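PDB 6HVG: alternansucrase, which is a large multidomain enzyme of glycoside hydrolase family 70, with a TIM-barrel-related core, choline-binding-type repeats and a bound calcium ion. Local coordinates for residues R1089-D1093 with D1103-N1107; Y1110-R1115 with V1157-A1163; T1196-G1200 with K1241-A1245. All blocks are in the same frame, centred on the assembly; numbering follows the deposited sequence.

Interaction 1. Residues R1089-D1093 with D1103-N1107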
ATOM      1  N   ARG A1089       0.333 -17.755 -16.312  1.00 49.29           N
ATOM      2  CA  ARG A1089      -1.106 -17.948 -16.082  1.00 53.57           C
ATOM      3  C   ARG A1089      -1.574 -17.293 -14.786  1.00 52.71           C
ATOM      4  O   ARG A1089      -1.036 -17.591 -13.708  1.00 50.25           O
ATOM      5  CB  ARG A1089      -1.482 -19.428 -16.028  1.00 54.38           C
ATOM      6  CG  ARG A1089      -2.959 -19.616 -15.716  1.00 53.54           C
ATOM      7  CD  ARG A1089      -3.445 -21.010 -16.009  1.00 54.57           C
ATOM      8  NE  ARG A1089      -2.966 -21.513 -17.294  1.00 57.98           N
ATOM      9  CZ  ARG A1089      -3.390 -21.094 -18.486  1.00 57.04           C
ATOM     10  NH1 ARG A1089      -4.317 -20.148 -18.599  1.00 59.63           N
ATOM     11  NH2 ARG A1089      -2.906 -21.652 -19.579  1.00 55.43           N
ATOM     12  N   SER A1090      -2.604 -16.456 -14.897  1.00 51.68           N
ATOM     13  CA  SER A1090      -3.115 -15.736 -13.745  1.00 52.98           C
ATOM     14  C   SER A1090      -3.711 -16.674 -12.699  1.00 57.50           C
ATOM     15  O   SER A1090      -4.354 -17.684 -13.034  1.00 54.30           O
ATOM     16  CB  SER A1090      -4.168 -14.727 -14.159  1.00 52.62           C
ATOM     17  OG  SER A1090      -4.800 -14.157 -13.019  1.00 54.52           O
ATOM     18  N   SER A1091      -3.487 -16.316 -11.434  1.00 58.72           N
ATOM     19  CA  SER A1091      -4.103 -17.000 -10.303  1.00 63.68           C
ATOM     20  C   SER A1091      -5.565 -16.573 -10.141  1.00 61.85           C
ATOM     21  O   SER A1091      -6.326 -17.226  -9.424  1.00 65.45           O
ATOM     22  CB  SER A1091      -3.331 -16.720  -9.018  1.00 65.14           C
ATOM     23  OG  SER A1091      -3.201 -15.327  -8.812  1.00 69.90           O
ATOM     24  N   GLY A1092      -5.950 -15.486 -10.800  1.00 59.68           N
ATOM     25  CA  GLY A1092      -7.361 -15.158 -10.979  1.00 63.06           C
ATOM     26  C   GLY A1092      -8.107 -14.770  -9.710  1.00 64.22           C
ATOM     27  O   GLY A1092      -7.599 -13.999  -8.893  1.00 60.91           O
ATOM     28  N   ASP A1093      -9.312 -15.316  -9.553  1.00 64.46           N
ATOM     29  CA  ASP A1093     -10.141 -15.056  -8.375  1.00 63.01           C
ATOM     30  C   ASP A1093      -9.803 -15.950  -7.187  1.00 63.39           C
ATOM     31  O   ASP A1093     -10.355 -15.746  -6.111  1.00 64.98           O
ATOM     32  CB  ASP A1093     -11.620 -15.214  -8.735  1.00 63.90           C
ATOM     33  CG  ASP A1093     -12.126 -14.083  -9.626  1.00 63.42           C
ATOM     34  OD1 ASP A1093     -11.515 -12.997  -9.610  1.00 65.21           O
ATOM     35  OD2 ASP A1093     -13.145 -14.266 -10.313  1.00 59.64           O
ATOM     36  N   ASP A1103      -3.537  -7.335  -9.453  1.00 46.17           N
ATOM     37  CA  ASP A1103      -2.788  -8.186 -10.383  1.00 45.11           C
ATOM     38  C   ASP A1103      -3.475  -9.523 -10.597  1.00 45.93           C
ATOM     39  O   ASP A1103      -3.478 -10.044 -11.706  1.00 46.70           O
ATOM     40  CB  ASP A1103      -1.372  -8.459  -9.881  1.00 43.71           C
ATOM     41  CG  ASP A1103      -0.456  -7.268 -10.018  1.00 41.83           C
ATOM     42  OD1 ASP A1103      -0.943  -6.210 -10.459  1.00 39.89           O
ATOM     43  OD2 ASP A1103       0.759  -7.413  -9.650  1.00 43.27           O
ATOM     44  N   SER A1104      -4.037 -10.077  -9.529  1.00 47.15           N
ATOM     45  CA  SER A1104      -4.608 -11.404  -9.575  1.00 50.07           C
ATOM     46  C   SER A1104      -5.957 -11.368 -10.248  1.00 51.76           C
ATOM     47  O   SER A1104      -6.202 -12.123 -11.194  1.00 54.63           O
ATOM     48  CB  SER A1104      -4.721 -12.012  -8.180  1.00 49.73           C
ATOM     49  OG  SER A1104      -4.958 -13.408  -8.259  1.00 55.44           O
ATOM     50  N   PHE A1105      -6.846 -10.507  -9.789  1.00 53.01           N
ATOM     51  CA  PHE A1105      -8.202 -10.514 -10.345  1.00 52.52           C
ATOM     52  C   PHE A1105      -8.332  -9.777 -11.679  1.00 53.64           C
ATOM     53  O   PHE A1105      -9.308  -9.989 -12.403  1.00 60.71           O
ATOM     54  CB  PHE A1105      -9.260 -10.064  -9.311  1.00 52.32           C
ATOM     55  CG  PHE A1105      -9.075  -8.674  -8.760  1.00 51.44           C
ATOM     56  CD1 PHE A1105      -9.452  -7.575  -9.506  1.00 51.43           C
ATOM     57  CD2 PHE A1105      -8.612  -8.473  -7.464  1.00 50.91           C
ATOM     58  CE1 PHE A1105      -9.308  -6.300  -9.010  1.00 52.35           C
ATOM     59  CE2 PHE A1105      -8.477  -7.181  -6.958  1.00 52.91           C
ATOM     60  CZ  PHE A1105      -8.815  -6.088  -7.739  1.00 51.06           C
ATOM     61  N   LEU A1106      -7.346  -8.952 -12.030  1.00 53.48           N
ATOM     62  CA  LEU A1106      -7.277  -8.407 -13.386  1.00 55.16           C
ATOM     63  C   LEU A1106      -6.429  -9.251 -14.361  1.00 51.88           C
ATOM     64  O   LEU A1106      -6.201  -8.852 -15.489  1.00 55.02           O
ATOM     65  CB  LEU A1106      -6.802  -6.946 -13.365  1.00 55.77           C
ATOM     66  CG  LEU A1106      -7.742  -5.923 -12.698  1.00 54.59           C
ATOM     67  CD1 LEU A1106      -7.156  -4.528 -12.802  1.00 54.06           C
ATOM     68  CD2 LEU A1106      -9.104  -5.959 -13.353  1.00 55.70           C
ATOM     69  N   ASN A1107      -5.974 -10.412 -13.930  1.00 51.45           N
ATOM     70  CA  ASN A1107      -5.328 -11.370 -14.811  1.00 50.71           C
ATOM     71  C   ASN A1107      -4.186 -10.816 -15.656  1.00 50.73           C
ATOM     72  O   ASN A1107      -3.937 -11.287 -16.775  1.00 52.16           O
ATOM     73  CB  ASN A1107      -6.378 -12.031 -15.702  1.00 51.32           C
ATOM     74  CG  ASN A1107      -7.471 -12.727 -14.899  1.00 51.54           C
ATOM     75  OD1 ASN A1107      -7.226 -13.265 -13.831  1.00 48.75           O
ATOM     76  ND2 ASN A1107      -8.676 -12.709 -15.415  1.00 53.09           N
TER

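Interaction 2. Residues Y1110-R1115 with V1157-A1163. With CA (calcium ion), chain C.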
ATOM      1  N   TYR A1110       1.146 -10.653 -13.622  1.00 44.12           N
ATOM      2  CA  TYR A1110       2.056 -10.460 -12.490  1.00 45.55           C
ATOM      3  C   TYR A1110       1.734 -11.343 -11.296  1.00 46.65           C
ATOM      4  O   TYR A1110       2.602 -11.561 -10.460  1.00 48.38           O
ATOM      5  CB  TYR A1110       2.115  -8.996 -12.054  1.00 46.43           C
ATOM      6  CG  TYR A1110       2.977  -8.169 -12.967  1.00 47.48           C
ATOM      7  CD1 TYR A1110       4.362  -8.331 -12.979  1.00 48.32           C
ATOM      8  CD2 TYR A1110       2.422  -7.272 -13.856  1.00 47.68           C
ATOM      9  CE1 TYR A1110       5.165  -7.597 -13.832  1.00 47.84           C
ATOM     10  CE2 TYR A1110       3.220  -6.536 -14.709  1.00 48.24           C
ATOM     11  CZ  TYR A1110       4.580  -6.699 -14.694  1.00 48.29           C
ATOM     12  OH  TYR A1110       5.346  -5.961 -15.565  1.00 53.25           O
ATOM     13  N   ALA A1111       0.504 -11.859 -11.223  1.00 47.21           N
ATOM     14  CA  ALA A1111       0.108 -12.781 -10.157  1.00 46.19           C
ATOM     15  C   ALA A1111      -0.215 -14.125 -10.779  1.00 45.65           C
ATOM     16  O   ALA A1111      -1.178 -14.250 -11.509  1.00 46.69           O
ATOM     17  CB  ALA A1111      -1.094 -12.233  -9.399  1.00 46.43           C
ATOM     18  N   PHE A1112       0.578 -15.132 -10.451  1.00 43.56           N
ATOM     19  CA  PHE A1112       0.466 -16.417 -11.088  1.00 44.66           C
ATOM     20  C   PHE A1112       0.653 -17.572 -10.119  1.00 47.02           C
ATOM     21  O   PHE A1112       1.317 -17.445  -9.109  1.00 44.94           O
ATOM     22  CB  PHE A1112       1.511 -16.541 -12.203  1.00 46.15           C
ATOM     23  CG  PHE A1112       2.879 -16.053 -11.815  1.00 43.47           C
ATOM     24  CD1 PHE A1112       3.761 -16.892 -11.152  1.00 41.45           C
ATOM     25  CD2 PHE A1112       3.277 -14.761 -12.131  1.00 42.49           C
ATOM     26  CE1 PHE A1112       5.005 -16.446 -10.777  1.00 40.79           C
ATOM     27  CE2 PHE A1112       4.531 -14.302 -11.772  1.00 42.19           C
ATOM     28  CZ  PHE A1112       5.399 -15.153 -11.091  1.00 42.17           C
ATOM     29  N   THR A1113       0.057 -18.709 -10.464  1.00 53.48           N
ATOM     30  CA  THR A1113       0.217 -19.964  -9.732  1.00 59.54           C
ATOM     31  C   THR A1113       1.352 -20.821 -10.297  1.00 56.91           C
ATOM     32  O   THR A1113       2.104 -21.415  -9.542  1.00 59.01           O
ATOM     33  CB  THR A1113      -1.074 -20.801  -9.827  1.00 63.33           C
ATOM     34  OG1 THR A1113      -1.517 -20.818 -11.200  1.00 67.50           O
ATOM     35  CG2 THR A1113      -2.158 -20.202  -8.915  1.00 60.83           C
ATOM     36  N   ASP A1114       1.464 -20.858 -11.620  1.00 55.66           N
ATOM     37  CA  ASP A1114       2.426 -21.700 -12.329  1.00 51.30           C
ATOM     38  C   ASP A1114       3.362 -20.829 -13.158  1.00 51.30           C
ATOM     39  O   ASP A1114       2.939 -20.147 -14.095  1.00 50.70           O
ATOM     40  CB  ASP A1114       1.668 -22.659 -13.236  1.00 50.47           C
ATOM     41  CG  ASP A1114       2.523 -23.798 -13.756  1.00 50.71           C
ATOM     42  OD1 ASP A1114       3.770 -23.711 -13.702  1.00 51.31           O
ATOM     43  OD2 ASP A1114       1.945 -24.806 -14.187  1.00 49.80           O
ATOM     44  N   ARG A1115       4.642 -20.833 -12.809  1.00 51.07           N
ATOM     45  CA  ARG A1115       5.596 -19.934 -13.478  1.00 50.00           C
ATOM     46  C   ARG A1115       5.882 -20.353 -14.922  1.00 53.90           C
ATOM     47  O   ARG A1115       6.315 -19.525 -15.727  1.00 61.65           O
ATOM     48  CB  ARG A1115       6.907 -19.879 -12.724  1.00 48.29           C
ATOM     49  CG  ARG A1115       6.744 -19.609 -11.248  1.00 49.46           C
ATOM     50  CD  ARG A1115       8.018 -19.142 -10.594  1.00 50.13           C
ATOM     51  NE  ARG A1115       9.076 -20.092 -10.803  1.00 51.19           N
ATOM     52  CZ  ARG A1115      10.343 -19.832 -10.542  1.00 54.30           C
ATOM     53  NH1 ARG A1115      10.703 -18.658 -10.036  1.00 51.94           N
ATOM     54  NH2 ARG A1115      11.252 -20.763 -10.781  1.00 60.28           N
ATOM     55  N   VAL A1157       9.927 -12.531 -13.085  1.00 43.65           N
ATOM     56  CA  VAL A1157       9.219 -12.183 -11.853  1.00 41.77           C
ATOM     57  C   VAL A1157       9.558 -13.141 -10.719  1.00 37.33           C
ATOM     58  O   VAL A1157       8.743 -13.930 -10.320  1.00 40.77           O
ATOM     59  CB  VAL A1157       7.694 -12.156 -12.111  1.00 41.46           C
ATOM     60  CG1 VAL A1157       6.943 -11.704 -10.869  1.00 44.30           C
ATOM     61  CG2 VAL A1157       7.388 -11.219 -13.263  1.00 40.38           C
ATOM     62  N   PRO A1158      10.766 -13.050 -10.176  1.00 36.76           N
ATOM     63  CA  PRO A1158      11.212 -13.990  -9.156  1.00 37.41           C
ATOM     64  C   PRO A1158      10.756 -13.740  -7.711  1.00 38.49           C
ATOM     65  O   PRO A1158      10.950 -14.624  -6.871  1.00 39.44           O
ATOM     66  CB  PRO A1158      12.738 -13.868  -9.244  1.00 36.95           C
ATOM     67  CG  PRO A1158      12.963 -12.466  -9.641  1.00 36.37           C
ATOM     68  CD  PRO A1158      11.852 -12.147 -10.590  1.00 36.72           C
ATOM     69  N   ASP A1159      10.176 -12.575  -7.405  1.00 40.77           N
ATOM     70  CA  ASP A1159       9.860 -12.225  -6.016  1.00 41.93           C
ATOM     71  C   ASP A1159       8.750 -13.070  -5.380  1.00 45.49           C
ATOM     72  O   ASP A1159       8.839 -13.403  -4.199  1.00 52.62           O
ATOM     73  CB  ASP A1159       9.504 -10.753  -5.874  1.00 41.06           C
ATOM     74  CG  ASP A1159       9.171 -10.364  -4.427  1.00 42.08           C
ATOM     75  OD1 ASP A1159      10.038 -10.437  -3.544  1.00 45.19           O
ATOM     76  OD2 ASP A1159       8.002 -10.014  -4.161  1.00 41.57           O
ATOM     77  N   GLN A1160       7.695 -13.404  -6.121  1.00 44.62           N
ATOM     78  CA  GLN A1160       6.557 -14.085  -5.499  1.00 44.86           C
ATOM     79  C   GLN A1160       5.764 -15.003  -6.411  1.00 44.21           C
ATOM     80  O   GLN A1160       5.957 -15.025  -7.622  1.00 49.76           O
ATOM     81  CB  GLN A1160       5.602 -13.064  -4.822  1.00 45.62           C
ATOM     82  CG  GLN A1160       4.674 -12.292  -5.746  1.00 47.84           C
ATOM     83  CD  GLN A1160       5.379 -11.246  -6.594  1.00 51.03           C
ATOM     84  OE1 GLN A1160       6.226 -10.498  -6.086  1.00 51.00           O
ATOM     85  NE2 GLN A1160       5.022 -11.162  -7.879  1.00 49.37           N
ATOM     86  N   ILE A1161       4.843 -15.739  -5.796  1.00 41.79           N
ATOM     87  CA  ILE A1161       3.940 -16.631  -6.489  1.00 42.38           C
ATOM     88  C   ILE A1161       2.633 -16.650  -5.686  1.00 41.64           C
ATOM     89  O   ILE A1161       2.669 -16.504  -4.472  1.00 44.73           O
ATOM     90  CB  ILE A1161       4.596 -18.020  -6.639  1.00 44.04           C
ATOM     91  CG1 ILE A1161       3.766 -18.943  -7.532  1.00 45.50           C
ATOM     92  CG2 ILE A1161       4.849 -18.659  -5.285  1.00 42.61           C
ATOM     93  CD1 ILE A1161       4.515 -20.190  -7.939  1.00 48.04           C
ATOM     94  N   TYR A1162       1.492 -16.793  -6.357  1.00 40.66           N
ATOM     95  CA  TYR A1162       0.179 -16.697  -5.699  1.00 43.37           C
ATOM     96  C   TYR A1162      -0.561 -18.019  -5.589  1.00 45.13           C
ATOM     97  O   TYR A1162      -0.280 -18.957  -6.306  1.00 47.44           O
ATOM     98  CB  TYR A1162      -0.744 -15.759  -6.476  1.00 41.53           C
ATOM     99  CG  TYR A1162      -0.484 -14.270  -6.352  1.00 41.97           C
ATOM    100  CD1 TYR A1162       0.684 -13.694  -6.838  1.00 41.37           C
ATOM    101  CD2 TYR A1162      -1.458 -13.424  -5.823  1.00 42.69           C
ATOM    102  CE1 TYR A1162       0.880 -12.324  -6.789  1.00 41.97           C
ATOM    103  CE2 TYR A1162      -1.261 -12.057  -5.751  1.00 43.36           C
ATOM    104  CZ  TYR A1162      -0.098 -11.509  -6.243  1.00 43.22           C
ATOM    105  OH  TYR A1162       0.055 -10.139  -6.203  1.00 45.55           O
ATOM    106  N   ALA A1163      -1.539 -18.056  -4.695  1.00 48.66           N
ATOM    107  CA  ALA A1163      -2.555 -19.101  -4.660  1.00 50.23           C
ATOM    108  C   ALA A1163      -2.018 -20.522  -4.842  1.00 53.33           C
ATOM    109  O   ALA A1163      -2.337 -21.201  -5.837  1.00 57.59           O
ATOM    110  CB  ALA A1163      -3.611 -18.798  -5.693  1.00 53.76           C
TER
HETATM  111 CA    CA C2000      10.920 -10.758  -1.575  1.00 47.20          CA
HETATM  112  O   HOH W   1       3.523 -13.699  -8.926  1.00 46.97           O
HETATM  113  O   HOH W   2       8.342 -16.324  -9.467  1.00 42.51           O
HETATM  114  O   HOH W   3      11.434 -12.625  -2.942  1.00 40.78           O

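Interaction 3. Residues T1196-G1200 with K1241-A1245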
ATOM      1  N   THR A1196       1.316 -22.867   1.022  1.00 48.60           N
ATOM      2  CA  THR A1196       2.693 -22.776   0.551  1.00 48.85           C
ATOM      3  C   THR A1196       3.109 -23.843  -0.453  1.00 48.49           C
ATOM      4  O   THR A1196       4.180 -23.741  -1.049  1.00 46.80           O
ATOM      5  CB  THR A1196       3.655 -22.911   1.749  1.00 49.03           C
ATOM      6  OG1 THR A1196       3.242 -24.026   2.559  1.00 49.09           O
ATOM      7  CG2 THR A1196       3.632 -21.645   2.579  1.00 48.25           C
ATOM      8  N   LYS A1197       2.278 -24.861  -0.643  1.00 50.22           N
ATOM      9  CA  LYS A1197       2.664 -26.041  -1.405  1.00 51.70           C
ATOM     10  C   LYS A1197       1.973 -26.034  -2.752  1.00 51.50           C
ATOM     11  O   LYS A1197       0.770 -25.878  -2.835  1.00 53.39           O
ATOM     12  CB  LYS A1197       2.285 -27.293  -0.615  1.00 54.30           C
ATOM     13  CG  LYS A1197       3.140 -28.508  -0.894  1.00 58.90           C
ATOM     14  CD  LYS A1197       2.577 -29.760  -0.233  1.00 64.14           C
ATOM     15  CE  LYS A1197       3.420 -30.234   0.937  1.00 69.99           C
ATOM     16  NZ  LYS A1197       2.894 -31.518   1.487  1.00 77.11           N
ATOM     17  N   SER A1198       2.742 -26.195  -3.810  1.00 55.87           N
ATOM     18  CA  SER A1198       2.217 -26.247  -5.174  1.00 58.64           C
ATOM     19  C   SER A1198       1.575 -27.607  -5.486  1.00 60.52           C
ATOM     20  O   SER A1198       1.815 -28.585  -4.768  1.00 61.20           O
ATOM     21  CB  SER A1198       3.382 -25.984  -6.126  1.00 60.20           C
ATOM     22  OG  SER A1198       2.933 -25.908  -7.452  1.00 71.03           O
ATOM     23  N   SER A1199       0.798 -27.678  -6.573  1.00 60.11           N
ATOM     24  CA  SER A1199       0.035 -28.896  -6.904  1.00 58.12           C
ATOM     25  C   SER A1199       0.921 -30.113  -7.167  1.00 58.64           C
ATOM     26  O   SER A1199       0.494 -31.248  -6.943  1.00 58.13           O
ATOM     27  CB  SER A1199      -0.882 -28.670  -8.118  1.00 58.64           C
ATOM     28  OG  SER A1199      -0.159 -28.737  -9.356  1.00 60.05           O
ATOM     29  N   GLY A1200       2.135 -29.878  -7.663  1.00 57.05           N
ATOM     30  CA  GLY A1200       3.065 -30.951  -7.990  1.00 58.41           C
ATOM     31  C   GLY A1200       2.761 -31.658  -9.300  1.00 57.16           C
ATOM     32  O   GLY A1200       3.457 -32.609  -9.664  1.00 56.83           O
ATOM     33  N   LYS A1241      10.567 -29.181  -8.311  1.00 50.83           N
ATOM     34  CA  LYS A1241       9.376 -29.532  -9.094  1.00 52.79           C
ATOM     35  C   LYS A1241       8.088 -29.120  -8.366  1.00 51.60           C
ATOM     36  O   LYS A1241       7.017 -29.052  -8.970  1.00 45.63           O
ATOM     37  CB  LYS A1241       9.295 -31.041  -9.334  1.00 57.96           C
ATOM     38  CG  LYS A1241      10.419 -31.692 -10.125  1.00 62.42           C
ATOM     39  CD  LYS A1241      10.805 -30.896 -11.348  1.00 70.30           C
ATOM     40  CE  LYS A1241      11.568 -31.767 -12.336  1.00 72.02           C
ATOM     41  NZ  LYS A1241      10.637 -32.410 -13.287  1.00 74.91           N
ATOM     42  N   GLN A1242       8.199 -28.875  -7.055  1.00 54.12           N
ATOM     43  CA  GLN A1242       7.058 -28.483  -6.235  1.00 52.96           C
ATOM     44  C   GLN A1242       7.487 -27.433  -5.226  1.00 50.34           C
ATOM     45  O   GLN A1242       8.418 -27.652  -4.471  1.00 51.31           O
ATOM     46  CB  GLN A1242       6.511 -29.704  -5.507  1.00 54.23           C
ATOM     47  CG  GLN A1242       5.238 -29.449  -4.705  1.00 57.48           C
ATOM     48  CD  GLN A1242       4.816 -30.676  -3.929  1.00 58.71           C
ATOM     49  OE1 GLN A1242       5.627 -31.282  -3.227  1.00 59.40           O
ATOM     50  NE2 GLN A1242       3.548 -31.041  -4.036  1.00 58.10           N
ATOM     51  N   TRP A1243       6.814 -26.288  -5.206  1.00 48.79           N
ATOM     52  CA  TRP A1243       7.072 -25.297  -4.163  1.00 45.59           C
ATOM     53  C   TRP A1243       6.523 -25.780  -2.831  1.00 44.00           C
ATOM     54  O   TRP A1243       5.556 -26.516  -2.783  1.00 43.88           O
ATOM     55  CB  TRP A1243       6.438 -23.942  -4.506  1.00 46.26           C
ATOM     56  CG  TRP A1243       7.092 -23.265  -5.642  1.00 46.44           C
ATOM     57  CD1 TRP A1243       6.612 -23.145  -6.921  1.00 47.17           C
ATOM     58  CD2 TRP A1243       8.366 -22.639  -5.636  1.00 45.15           C
ATOM     59  NE1 TRP A1243       7.515 -22.477  -7.704  1.00 44.96           N
ATOM     60  CE2 TRP A1243       8.607 -22.163  -6.940  1.00 43.96           C
ATOM     61  CE3 TRP A1243       9.331 -22.425  -4.655  1.00 44.26           C
ATOM     62  CZ2 TRP A1243       9.780 -21.495  -7.281  1.00 42.79           C
ATOM     63  CZ3 TRP A1243      10.505 -21.746  -5.003  1.00 41.86           C
ATOM     64  CH2 TRP A1243      10.711 -21.297  -6.296  1.00 42.04           C
ATOM     65  N   SER A1244       7.158 -25.339  -1.755  1.00 45.13           N
ATOM     66  CA  SER A1244       6.676 -25.557  -0.405  1.00 45.45           C
ATOM     67  C   SER A1244       7.298 -24.504   0.505  1.00 45.21           C
ATOM     68  O   SER A1244       8.168 -23.766   0.081  1.00 47.30           O
ATOM     69  CB  SER A1244       7.002 -26.965   0.056  1.00 45.58           C
ATOM     70  OG  SER A1244       8.387 -27.147   0.132  1.00 46.96           O
ATOM     71  N   ALA A1245       6.842 -24.438   1.749  1.00 45.59           N
ATOM     72  CA  ALA A1245       7.179 -23.349   2.660  1.00 45.25           C
ATOM     73  C   ALA A1245       8.672 -23.180   2.869  1.00 46.67           C
ATOM     74  O   ALA A1245       9.142 -22.069   3.071  1.00 45.92           O
ATOM     75  CB  ALA A1245       6.500 -23.563   4.010  1.00 47.56           C
TER
HETATM   76  O   HOH W   4       4.468 -28.024  -8.563  1.00 44.26           O

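Interaction 1. Residues R1089-D1093 with D1103-N1107
Ser-1104, in the last turn of helix 1102-1105, meets Ser-1091 and Gly-1092 through its hydroxyl, which works as a relay. Ser-1091 OG donates to Ser-1104 OG over 2.7 Å. Ser-1104 OG in turn donates to Gly-1092 O at 2.8 Å. One small side chain is thus gripped twice, by a hydroxyl and by a main-chain carbonyl of the same loop. A chi1 of -165° swings the Ser-1104 hydroxyl opposite its own N and into this loop. Its carbonyl is used as well: Gly-1092 CA lies 3.3 Å from Ser-1104 O in a CA-H...O contact, while the same oxygen accepts the main-chain N-H of Asn-1107 where the helix ends.

Ser-1090 directs its side chain at the helix end, CB lying 3.6 Å from Asn-1107 CA. Its OG also turns back on its own chain, accepting from Gly-1092 N at 2.8 Å, an ST turn that bends the loop just after the short, weakly bonded strand 1089-1090. Gly-1092, with a positive phi of 68°, continues the bend and brings its backbone against the helix end, its CA 4.8 Å from that of Phe-1105. At the more exposed margin, Asp-1093 reaches back so that OD1 comes to 3.7 Å from Phe-1105 CB, the two side chains crossing nearly at right angles.

Other parts of the chain pack on the helix end. The Phe-1105 ring leads away from the loop into an edge-to-face pair with Phe-777, and helix 779-793 meets Leu-1106 through Phe-779 and Leu-782. Arg-1089, for its part, forms a salt bridge with Asp-1117, tying strand 1089-1090 to the later part of the loop that follows helix 1102-1105.

Interaction 2. Residues Y1110-R1115 with V1157-A1163
Just beyond barrel strand 1151-1156, the chain that carries calcium ligand Asp-1159 packs Val-1157, Ile-1161 and Tyr-1162 against the loop around Phe-1112. The Phe-1112 ring runs alongside Val-1157 in the opposite sense, CE2 at 3.7 Å from Val-1157 CG1, and presents its edge to the Val-1157 carbonyl. Its chi1 of 44° sets CG between the backbone N and carbonyl carbon, turning the ring back to the neighbouring segment although the CB bond points away. The Ile-1161 side chain crosses that of Phe-1112 at about a right angle, CG1 lying 3.3 Å from Phe-1112 O. Tyr-1162 offers a face: Ala-1111 CB sits over the ring centre, 3.3 Å from the centroid, in a CH-pi contact. The backbones join next to it, Tyr-1162 N donating to Phe-1112 O at 2.8 Å, a nearly straight bond (170°).

Water 1 donates to Tyr-1110 O and Gln-1160 O. Water 2 donates to Val-1157 O at 2.6 Å and to Gln-1160 O, and accepts weakly from Arg-1115 NH1, whose guanidinium is held mainly by Gln-593 and Glu-592.

Asp-1159 turns away from this packing and binds the calcium ion through OD1 at 2.2 Å, with Glu-575, Asp-581, Asn-625 and water 3 also in the coordination shell. A metal-binding loop following a barrel strand at its C-terminal end, packed on the loop region between barrel strand 1081-1083 and helix 1135-1147, fits the TIM-barrel fold of this family.

Interaction 3. Residues T1196-G1200 with K1241-A1245
The side chain of Gln-1242 is stretched out, CG anti to the backbone N (chi1 -175°) and extended beyond it, so that its amide spans the gap to the opposing chain. There NE2 donates to Ser-1198 O at 3.1 Å, a bent bond that leaves both the carbonyl plane and the amide plane. Lys-1197 crosses the glutamine obliquely, its CG 4.1 Å from Gln-1242 NE2.

The two segments run nearly antiparallel, their end-to-end directions 162° apart, and the main chains are joined by Ser-1198 N donating to Trp-1243 O at 3.0 Å. The same carbonyl takes a CA-H...O contact from Lys-1197 CA at 3.2 Å. Ser-1198 CB rests near the plane of the indole of Trp-1243, at its edge. Ser-1198 OG donates to water 4 at 2.8 Å, and this water donates to Lys-1241 O, bridging the two chains near Gly-1200.

At the other end the methyl of Ala-1245 nestles against Thr-1196, CB 3.7 Å from Thr-1196 CG2. Glu-1168 of the neighbouring strand ties this end together, its OE1 accepting from both Thr-1196 OG1 and Ala-1245 N.

Strand 1190-1197 ends in a classic beta bulge, Thr-1196 and Lys-1197 together standing opposite Gly-1166 of the next strand. The contact sets the loop ahead of strand 1248-1252 against this end of an outermost strand of a six-stranded antiparallel sheet.

The three contacts follow one another along the chain and in space. Interactions 1 and 2, with centres about 10 Å apart, share a probable backbone hydrogen bond from Ser-1091 N to Ala-1111 O, 3.1 Å long, and Ser-1091 also packs on Tyr-1162. Interactions 2 and 3 lie about 12 Å apart between centres and meet at the Trp-1243 indole: Arg-1115 CZ is 3.7 Å from Trp-1243 CZ2. Both reach the same antiparallel sheet, at its two outer strands. Interactions 1 and 3 do not touch, with nearest atoms about 11 Å apart. Interaction 2 holds calcium ligand Asp-1159; the Trp-1243 side chain is about 12 Å from the same ion.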